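Local coordinates for haloacid delahogenase-like family hydrolase (Xanthomonas campestris pv. campestris, PDB 2PKE), which probably acts as a magnesium-dependent phosphatase of the haloacid dehalogenase-like family, at residues A[36-41]-A[77-82]. Numbering follows the deposited sequence.
Sequences ADFEAI and LSMIET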
# COMPACT_ATOMS: atom_id res chain seq x y z
N ALA A 36 11.28 -21.61 -8.14
CA ALA A 36 11.56 -23.04 -8.33
C ALA A 36 10.29 -23.86 -8.38
O ALA A 36 10.24 -24.86 -9.09
CB ALA A 36 12.50 -23.58 -7.22
N ASP A 37 9.26 -23.47 -7.63
CA ASP A 37 7.96 -24.17 -7.72
C ASP A 37 7.30 -23.87 -9.06
O ASP A 37 6.76 -24.77 -9.69
CB ASP A 37 7.00 -23.78 -6.58
CG ASP A 37 7.45 -24.30 -5.22
OD1 ASP A 37 8.03 -25.40 -5.15
OD2 ASP A 37 7.22 -23.59 -4.22
N PHE A 38 7.38 -22.61 -9.50
CA PHE A 38 6.93 -22.18 -10.84
C PHE A 38 7.57 -23.04 -11.94
O PHE A 38 6.87 -23.67 -12.73
CB PHE A 38 7.26 -20.70 -11.04
CG PHE A 38 6.92 -20.15 -12.39
CD1 PHE A 38 5.60 -20.11 -12.84
CD2 PHE A 38 7.89 -19.61 -13.20
CE1 PHE A 38 5.28 -19.56 -14.07
CE2 PHE A 38 7.55 -19.08 -14.46
CZ PHE A 38 6.25 -19.07 -14.87
N GLU A 39 8.89 -23.10 -11.95
CA GLU A 39 9.67 -23.92 -12.89
C GLU A 39 9.26 -25.39 -12.82
O GLU A 39 9.12 -26.05 -13.85
CB GLU A 39 11.17 -23.71 -12.61
CG GLU A 39 12.16 -24.63 -13.32
N ALA A 40 9.03 -25.90 -11.61
CA ALA A 40 8.55 -27.28 -11.40
C ALA A 40 7.19 -27.47 -12.04
O ALA A 40 6.96 -28.48 -12.70
CB ALA A 40 8.52 -27.64 -9.94
N ILE A 41 6.26 -26.53 -11.89
CA ILE A 41 4.97 -26.62 -12.65
C ILE A 41 5.19 -26.66 -14.17
O ILE A 41 4.65 -27.54 -14.90
CB ILE A 41 4.01 -25.46 -12.31
CG1 ILE A 41 3.60 -25.53 -10.85
CG2 ILE A 41 2.78 -25.54 -13.18
CD1 ILE A 41 3.12 -24.27 -10.32
N LEU A 77 0.41 -12.90 -10.83
CA LEU A 77 -0.24 -12.55 -12.09
C LEU A 77 0.75 -12.54 -13.27
O LEU A 77 0.40 -12.99 -14.37
CB LEU A 77 -0.93 -11.20 -11.98
CG LEU A 77 -2.17 -11.21 -11.09
CD1 LEU A 77 -2.48 -9.75 -10.78
CD2 LEU A 77 -3.40 -11.98 -11.70
N SER A 78 1.97 -12.07 -13.04
CA SER A 78 3.00 -12.14 -14.09
C SER A 78 3.39 -13.61 -14.38
O SER A 78 3.65 -13.97 -15.51
CB SER A 78 4.20 -11.32 -13.71
OG SER A 78 3.87 -9.92 -13.61
N MSE A 79 3.44 -14.45 -13.36
CA MSE A 79 3.71 -15.88 -13.53
C MSE A 79 2.62 -16.54 -14.31
O MSE A 79 2.89 -17.43 -15.07
CB MSE A 79 3.85 -16.61 -12.20
CG MSE A 79 5.16 -16.33 -11.49
SE MSE A 79 5.27 -17.37 -9.86
CE MSE A 79 7.20 -17.15 -9.67
N ILE A 80 1.37 -16.18 -14.09
CA ILE A 80 0.25 -16.83 -14.80
C ILE A 80 0.42 -16.49 -16.29
O ILE A 80 0.38 -17.38 -17.19
CB ILE A 80 -1.16 -16.40 -14.24
CG1 ILE A 80 -1.44 -17.09 -12.87
CG2 ILE A 80 -2.27 -16.76 -15.26
CD1 ILE A 80 -2.43 -16.34 -11.94
N GLU A 81 0.62 -15.21 -16.53
CA GLU A 81 0.76 -14.68 -17.88
C GLU A 81 1.95 -15.32 -18.60
O GLU A 81 1.86 -15.72 -19.75
CB GLU A 81 0.87 -13.16 -17.76
CG GLU A 81 0.50 -12.38 -18.97
CD GLU A 81 0.01 -10.97 -18.61
OE1 GLU A 81 0.71 -10.26 -17.86
OE2 GLU A 81 -1.08 -10.59 -19.09
N THR A 82 3.06 -15.43 -17.90
CA THR A 82 4.26 -16.09 -18.45
C THR A 82 4.05 -17.57 -18.80
O THR A 82 4.52 -18.04 -19.85
CB THR A 82 5.41 -16.02 -17.47
OG1 THR A 82 5.65 -14.66 -17.05
CG2 THR A 82 6.68 -16.56 -18.10
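M79, a selenomethionine, lies slantwise over one face of the F38 ring between helices 28-42 and 72-86, and nearly all of the contact is theirs. With CG anti to the backbone N (chi1 177°), F38 stretches its ring across to the second helix, while the extended M79 side chain runs back along it toward the first. CB of M79 already stands above that face, outside the ring's outline and 3.8 Å from F38 CE1. CG moves inward over it, 4.2 Å from the ring centroid and only 15° off the normal, a CH-pi contact displaced toward the rim. SE continues past the same ring at a slant, 4.6 Å from the centroid, which makes this a Met-aromatic pair. The terminal CE finally reaches the root of F38, 3.8 Å from its CB, bringing the selenomethionine tip close to the first helix.

The far end of the phenylalanine meets backbone as well as side chain: F38 CE1 comes within 3.4 Å of M79 O, and CZ lies 4.1 Å from CB of T82, whose side chain crosses at about a right angle. The T82 hydroxyl turns back on its own helix, OG1 donating to S78 O at 2.6 Å; the amide N of T82 reaches that oxygen from the opposite face of the carbonyl plane. Helix 57-68 packs against T82, and helix 93-107 touches D37 and I41. Far from the magnesium site, this buried, largely apolar contact joins two helices of the helical cap inserted after the first strand of the Rossmann-like core, consistent with a C1-type HAD hydrolase.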